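Local coordinates for protein Dot/Icm T4SS effector (Legionella pneumophila, PDB 6VVC) that probably acts as a protein kinase delivered into host cells by the Dot/Icm type IV secretion system and switched on by host inositol hexakisphosphate, at residues 44-49 / 60-65; 36-41 / 123-128. One frame throughout, in Å; residues are numbered along the deposited sequence.

In the fold
From the N terminus, strand 38-43 is followed, after a turn, by strand 46-53, and that by strand 56-65; the chain then passes through a region without a model, 68-109, before helix 114-133. Contact 1 closes a short loop, the hairpin of 46-53 and 56-65, with ten residues between its segments. Contact 2 closes a long one, 81 residues, by bringing helix 114-133 back against strand 38-43, and the hairpin of contact 1 is nested inside it. Their centres lie about 11 Å apart. The sheet itself joins them, since Y48 N is 2.7 Å from Y41 O, a probable hydrogen bond between neighbouring strands.

Contact 1. Residues 44-49 / 60-65; sequences NNEVYA and YVLMWK
N45 and E46 meet K65 and W64 where an antiparallel beta hairpin, strands 46-53 and 56-65, contains a classic beta bulge. N45 O lies 3.4 Å from K65 CG, a van der Waals contact, and E46 CG touches the same lysine carbon, the two side chains crossing at an angle; the carboxylate of E46 reaches instead to L62 CD1, on the same face of the sheet.

V47 marks the bulge. Its N-H points almost straight at W64 O (2.8 Å, 175° at the hydrogen), while V47 O takes M63 N at 2.8 Å and, more weakly, W64 N at 3.5 Å. One carbonyl thus serves two successive residues of the partner strand, and the register shifts by one. On the opposite face of the sheet from E46, V47 CB sits over the five-membered ring of W64, 17° off the ring normal, a CH-pi contact. The indole is brought there by a chi1 of 69°, which sets CG between the backbone N and the carbonyl carbon; its ring also meets Y156 edge-to-face. V47 CG1 touches M63 CE.

Y48 returns to the face of E46 and L62, and with L62 it begins regular pairing again. L62 CG lies over its ring, 4.1 Å from the centroid, and L62 CD1 reaches the hydroxyl, which shares a weak hydrogen bond with K16 NZ. The ring of Y60 comes up obliquely, its CD1 near Y48 CD2; helix 16-21 packs on both tyrosines.

A49 with V61 is the next, hydrogen-bonded pair. A49 N and A49 O form reciprocal 3.0 Å hydrogen bonds with V61 O and V61 N, and the A49 methyl CB ends 3.9 Å from the sulfur M63 SD.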
loop_
_atom_site.group_PDB
_atom_site.type_symbol
_atom_site.label_atom_id
_atom_site.label_comp_id
_atom_site.label_asym_id
_atom_site.label_seq_id
_atom_site.Cartn_x
_atom_site.Cartn_y
_atom_site.Cartn_z
ATOM N N ASN A 44 -7.275 -21.120 -8.123
ATOM C CA ASN A 44 -7.506 -20.576 -9.458
ATOM C C ASN A 44 -6.532 -19.437 -9.767
ATOM O O ASN A 44 -6.918 -18.302 -10.052
ATOM C CB ASN A 44 -8.958 -20.120 -9.620
ATOM C CG ASN A 44 -9.882 -21.254 -10.014
ATOM O OD1 ASN A 44 -9.502 -22.139 -10.782
ATOM N ND2 ASN A 44 -11.102 -21.235 -9.491
ATOM N N ASN A 45 -5.244 -19.767 -9.696
ATOM C CA ASN A 45 -4.144 -18.918 -10.138
ATOM C C ASN A 45 -3.959 -17.672 -9.281
ATOM O O ASN A 45 -3.199 -16.773 -9.668
ATOM C CB ASN A 45 -4.326 -18.499 -11.602
ATOM C CG ASN A 45 -4.542 -19.682 -12.523
ATOM O OD1 ASN A 45 -3.784 -20.652 -12.494
ATOM N ND2 ASN A 45 -5.588 -19.617 -13.339
ATOM N N GLU A 46 -4.625 -17.590 -8.134
ATOM C CA GLU A 46 -4.498 -16.464 -7.218
ATOM C C GLU A 46 -4.050 -16.981 -5.859
ATOM O O GLU A 46 -4.468 -18.060 -5.430
ATOM C CB GLU A 46 -5.823 -15.705 -7.103
ATOM C CG GLU A 46 -6.168 -14.917 -8.359
ATOM C CD GLU A 46 -7.546 -14.287 -8.303
ATOM O OE1 GLU A 46 -8.501 -14.971 -7.875
ATOM O OE2 GLU A 46 -7.675 -13.104 -8.682
ATOM N N VAL A 47 -3.192 -16.215 -5.188
ATOM C CA VAL A 47 -2.552 -16.644 -3.948
ATOM C C VAL A 47 -3.183 -15.888 -2.786
ATOM O O VAL A 47 -3.244 -14.653 -2.793
ATOM C CB VAL A 47 -1.029 -16.428 -3.999
ATOM C CG1 VAL A 47 -0.387 -16.789 -2.667
ATOM C CG2 VAL A 47 -0.426 -17.265 -5.119
ATOM N N TYR A 48 -3.644 -16.641 -1.787
ATOM C CA TYR A 48 -4.391 -16.119 -0.658
ATOM C C TYR A 48 -3.678 -16.449 0.648
ATOM O O TYR A 48 -3.029 -17.491 0.772
ATOM C CB TYR A 48 -5.807 -16.727 -0.589
ATOM C CG TYR A 48 -6.733 -16.417 -1.747
ATOM C CD1 TYR A 48 -6.644 -17.113 -2.942
ATOM C CD2 TYR A 48 -7.727 -15.455 -1.625
ATOM C CE1 TYR A 48 -7.502 -16.844 -3.994
ATOM C CE2 TYR A 48 -8.588 -15.179 -2.668
ATOM C CZ TYR A 48 -8.473 -15.877 -3.850
ATOM O OH TYR A 48 -9.331 -15.602 -4.891
ATOM N N ALA A 49 -3.818 -15.562 1.628
ATOM C CA ALA A 49 -3.502 -15.877 3.016
ATOM C C ALA A 49 -4.808 -16.146 3.753
ATOM O O ALA A 49 -5.769 -15.383 3.615
ATOM C CB ALA A 49 -2.737 -14.741 3.693
ATOM N N TYR A 60 -9.854 -14.564 4.947
ATOM C CA TYR A 60 -8.877 -14.681 3.875
ATOM C C TYR A 60 -8.659 -13.321 3.229
ATOM O O TYR A 60 -9.499 -12.423 3.319
ATOM C CB TYR A 60 -9.309 -15.701 2.806
ATOM C CG TYR A 60 -10.551 -15.315 2.032
ATOM C CD1 TYR A 60 -10.466 -14.529 0.890
ATOM C CD2 TYR A 60 -11.807 -15.744 2.437
ATOM C CE1 TYR A 60 -11.595 -14.175 0.180
ATOM C CE2 TYR A 60 -12.942 -15.397 1.732
ATOM C CZ TYR A 60 -12.829 -14.612 0.603
ATOM O OH TYR A 60 -13.957 -14.262 -0.102
ATOM N N VAL A 61 -7.506 -13.180 2.580
ATOM C CA VAL A 61 -7.182 -11.994 1.797
ATOM C C VAL A 61 -6.400 -12.429 0.566
ATOM O O VAL A 61 -5.488 -13.259 0.652
ATOM C CB VAL A 61 -6.390 -10.956 2.620
ATOM C CG1 VAL A 61 -5.108 -11.563 3.172
ATOM C CG2 VAL A 61 -6.088 -9.731 1.768
ATOM N N LEU A 62 -6.765 -11.869 -0.582
ATOM C CA LEU A 62 -6.126 -12.181 -1.852
ATOM C C LEU A 62 -4.892 -11.301 -2.008
ATOM O O LEU A 62 -5.002 -10.070 -2.031
ATOM C CB LEU A 62 -7.113 -11.962 -2.996
ATOM C CG LEU A 62 -6.754 -12.485 -4.388
ATOM C CD1 LEU A 62 -7.994 -12.449 -5.271
ATOM C CD2 LEU A 62 -5.629 -11.674 -5.007
ATOM N N MET A 63 -3.721 -11.926 -2.120
ATOM C CA MET A 63 -2.462 -11.190 -2.121
ATOM C C MET A 63 -1.949 -10.890 -3.523
ATOM O O MET A 63 -1.585 -9.744 -3.811
ATOM C CB MET A 63 -1.407 -11.966 -1.319
ATOM C CG MET A 63 -1.774 -12.133 0.150
ATOM S SD MET A 63 -0.447 -12.820 1.159
ATOM C CE MET A 63 -0.172 -14.388 0.340
ATOM N N TRP A 64 -1.905 -11.884 -4.408
ATOM C CA TRP A 64 -1.444 -11.639 -5.768
ATOM C C TRP A 64 -1.953 -12.739 -6.690
ATOM O O TRP A 64 -2.458 -13.772 -6.247
ATOM C CB TRP A 64 0.088 -11.535 -5.840
ATOM C CG TRP A 64 0.844 -12.819 -5.600
ATOM C CD1 TRP A 64 1.021 -13.847 -6.480
ATOM C CD2 TRP A 64 1.552 -13.188 -4.408
ATOM N NE1 TRP A 64 1.783 -14.837 -5.909
ATOM C CE2 TRP A 64 2.123 -14.456 -4.637
ATOM C CE3 TRP A 64 1.754 -12.570 -3.170
ATOM C CZ2 TRP A 64 2.879 -15.119 -3.673
ATOM C CZ3 TRP A 64 2.505 -13.230 -2.212
ATOM C CH2 TRP A 64 3.058 -14.492 -2.471
ATOM N N LYS A 65 -1.812 -12.489 -7.989
ATOM C CA LYS A 65 -2.184 -13.441 -9.025
ATOM C C LYS A 65 -0.924 -14.078 -9.594
ATOM O O LYS A 65 0.023 -13.373 -9.961
ATOM C CB LYS A 65 -2.975 -12.756 -10.140
ATOM C CG LYS A 65 -3.609 -13.723 -11.127
ATOM C CD LYS A 65 -4.366 -12.985 -12.220
ATOM C CE LYS A 65 -5.183 -13.940 -13.076
ATOM N NZ LYS A 65 -5.817 -13.237 -14.226
#

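Contact 2. Residues 36-41 / 123-128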
loop_
_atom_site.group_PDB
_atom_site.type_symbol
_atom_site.label_atom_id
_atom_site.label_comp_id
_atom_site.label_asym_id
_atom_site.label_seq_id
_atom_site.Cartn_x
_atom_site.Cartn_y
_atom_site.Cartn_z
ATOM N N LYS A 36 0.571 -22.020 13.206
ATOM C CA LYS A 36 -0.812 -22.454 13.070
ATOM C C LYS A 36 -1.801 -21.302 12.923
ATOM O O LYS A 36 -3.012 -21.536 13.012
ATOM C CB LYS A 36 -1.224 -23.314 14.273
ATOM C CG LYS A 36 -0.597 -24.697 14.317
ATOM C CD LYS A 36 -1.195 -25.516 15.451
ATOM C CE LYS A 36 -0.688 -26.946 15.448
ATOM N NZ LYS A 36 -1.307 -27.750 16.539
ATOM N N GLU A 37 -1.335 -20.070 12.704
ATOM C CA GLU A 37 -2.283 -18.974 12.555
ATOM C C GLU A 37 -2.642 -18.702 11.098
ATOM O O GLU A 37 -3.788 -18.346 10.806
ATOM C CB GLU A 37 -1.748 -17.687 13.188
ATOM C CG GLU A 37 -2.817 -16.597 13.246
ATOM C CD GLU A 37 -2.390 -15.365 14.018
ATOM O OE1 GLU A 37 -1.220 -15.300 14.449
ATOM O OE2 GLU A 37 -3.231 -14.458 14.195
ATOM N N PHE A 38 -1.693 -18.858 10.174
ATOM C CA PHE A 38 -1.944 -18.584 8.768
ATOM C C PHE A 38 -1.519 -19.762 7.905
ATOM O O PHE A 38 -0.561 -20.475 8.216
ATOM C CB PHE A 38 -1.203 -17.332 8.278
ATOM C CG PHE A 38 -1.509 -16.095 9.065
ATOM C CD1 PHE A 38 -2.710 -15.427 8.895
ATOM C CD2 PHE A 38 -0.587 -15.592 9.966
ATOM C CE1 PHE A 38 -2.989 -14.284 9.620
ATOM C CE2 PHE A 38 -0.858 -14.450 10.690
ATOM C CZ PHE A 38 -2.060 -13.795 10.517
ATOM N N LYS A 39 -2.256 -19.953 6.815
ATOM C CA LYS A 39 -1.856 -20.818 5.719
ATOM C C LYS A 39 -1.983 -20.032 4.423
ATOM O O LYS A 39 -2.786 -19.099 4.321
ATOM C CB LYS A 39 -2.702 -22.096 5.655
ATOM C CG LYS A 39 -2.434 -23.058 6.802
ATOM C CD LYS A 39 -3.140 -24.394 6.609
ATOM C CE LYS A 39 -2.485 -25.237 5.520
ATOM N NZ LYS A 39 -1.125 -25.703 5.914
ATOM N N ILE A 40 -1.182 -20.411 3.435
ATOM C CA ILE A 40 -1.121 -19.716 2.155
ATOM C C ILE A 40 -1.494 -20.701 1.060
ATOM O O ILE A 40 -0.928 -21.800 0.984
ATOM C CB ILE A 40 0.272 -19.106 1.918
ATOM C CG1 ILE A 40 0.575 -18.088 3.021
ATOM C CG2 ILE A 40 0.343 -18.441 0.551
ATOM C CD1 ILE A 40 2.039 -17.788 3.202
ATOM N N TYR A 41 -2.453 -20.313 0.223
ATOM C CA TYR A 41 -3.010 -21.191 -0.791
ATOM C C TYR A 41 -3.026 -20.489 -2.139
ATOM O O TYR A 41 -3.199 -19.269 -2.219
ATOM C CB TYR A 41 -4.448 -21.612 -0.462
ATOM C CG TYR A 41 -4.621 -22.380 0.823
ATOM C CD1 TYR A 41 -4.451 -23.757 0.856
ATOM C CD2 TYR A 41 -4.980 -21.733 1.998
ATOM C CE1 TYR A 41 -4.620 -24.467 2.027
ATOM C CE2 TYR A 41 -5.151 -22.436 3.173
ATOM C CZ TYR A 41 -4.969 -23.802 3.181
ATOM O OH TYR A 41 -5.140 -24.510 4.346
ATOM N N HIS A 123 4.477 -10.239 9.703
ATOM C CA HIS A 123 4.130 -8.821 9.732
ATOM C C HIS A 123 3.419 -8.411 8.447
ATOM O O HIS A 123 2.426 -7.676 8.487
ATOM C CB HIS A 123 5.394 -7.986 9.948
ATOM C CG HIS A 123 5.131 -6.542 10.239
ATOM N ND1 HIS A 123 6.011 -5.541 9.886
ATOM C CD2 HIS A 123 4.100 -5.931 10.872
ATOM C CE1 HIS A 123 5.528 -4.374 10.277
ATOM N NE2 HIS A 123 4.369 -4.584 10.878
ATOM N N ILE A 124 3.904 -8.893 7.297
ATOM C CA ILE A 124 3.285 -8.543 6.023
ATOM C C ILE A 124 1.871 -9.104 5.938
ATOM O O ILE A 124 0.949 -8.425 5.473
ATOM C CB ILE A 124 4.152 -9.040 4.852
ATOM C CG1 ILE A 124 5.485 -8.291 4.820
ATOM C CG2 ILE A 124 3.404 -8.871 3.534
ATOM C CD1 ILE A 124 6.500 -8.900 3.877
ATOM N N ILE A 125 1.678 -10.355 6.360
ATOM C CA ILE A 125 0.342 -10.943 6.318
ATOM C C ILE A 125 -0.622 -10.122 7.163
ATOM O O ILE A 125 -1.765 -9.870 6.764
ATOM C CB ILE A 125 0.383 -12.414 6.777
ATOM C CG1 ILE A 125 1.127 -13.262 5.743
ATOM C CG2 ILE A 125 -1.033 -12.938 6.998
ATOM C CD1 ILE A 125 1.510 -14.644 6.231
ATOM N N GLU A 126 -0.175 -9.688 8.342
ATOM C CA GLU A 126 -1.022 -8.848 9.179
ATOM C C GLU A 126 -1.241 -7.480 8.545
ATOM O O GLU A 126 -2.299 -6.872 8.737
ATOM C CB GLU A 126 -0.408 -8.705 10.571
ATOM C CG GLU A 126 -1.430 -8.474 11.669
ATOM C CD GLU A 126 -2.409 -9.623 11.794
ATOM O OE1 GLU A 126 -1.962 -10.767 12.025
ATOM O OE2 GLU A 126 -3.627 -9.389 11.646
ATOM N N GLN A 127 -0.259 -6.980 7.790
ATOM C CA GLN A 127 -0.477 -5.760 7.021
ATOM C C GLN A 127 -1.600 -5.950 6.010
ATOM O O GLN A 127 -2.439 -5.059 5.828
ATOM C CB GLN A 127 0.815 -5.341 6.319
ATOM C CG GLN A 127 1.858 -4.762 7.260
ATOM C CD GLN A 127 3.242 -4.661 6.640
ATOM O OE1 GLN A 127 3.454 -5.035 5.487
ATOM N NE2 GLN A 127 4.194 -4.151 7.412
ATOM N N GLN A 128 -1.641 -7.111 5.352
ATOM C CA GLN A 128 -2.669 -7.362 4.346
ATOM C C GLN A 128 -4.065 -7.305 4.955
ATOM O O GLN A 128 -4.976 -6.688 4.392
ATOM C CB GLN A 128 -2.423 -8.717 3.681
ATOM C CG GLN A 128 -1.199 -8.758 2.783
ATOM C CD GLN A 128 -1.474 -8.207 1.398
ATOM O OE1 GLN A 128 -2.359 -7.370 1.214
ATOM N NE2 GLN A 128 -0.721 -8.681 0.412
#
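F38 and I125 carry this contact. The I125 methyl CG2 stands over the centre of the phenyl ring, 3.5 Å from its centroid and 12° off the normal, which identifies a CH-pi contact made squarely on the face. Its nearest ring atom is F38 CE1. With CG2 anti to the backbone N, this methyl is set over the phenyl face, while CD1 runs on toward I40, and ring and isoleucine slide past each other in opposite directions. The other face of the phenyl is overlain near its rim by E37 CG, 3.8 Å above the plane, leaving the ring held between its own neighbour in sequence and the helix.

At the ring edge, in its plane, the carboxylate oxygen E126 OE1 comes to 3.4 Å from F38 CZ. E126 gets there through a bend at chi2, and its carboxylate plane is turned 50° from the phenyl. Two residues further along the strand, I40 CD1 meets I125 CD1 more loosely, at 4.4 Å.

The second shell explains how two acids can sit side by side. E37 OE2 and E126 OE1 are 4.5 Å apart, yet both form salt bridges with R51, so the arginine, on strand 46-53, links the helix to the residue that precedes strand 38-43, and would probably offset their mutual repulsion. R51 also packs against F38. I40 touches V47, M63 and L144, which continues the apolar layer between sheet and helix.

The axes of strand 38-41 and helix 123-128 are 11.0 Å apart at closest approach and run at 79° to each other. A helix laid across one face of an antiparallel sheet in this way is consistent with the N-terminal lobe of a protein kinase-like fold.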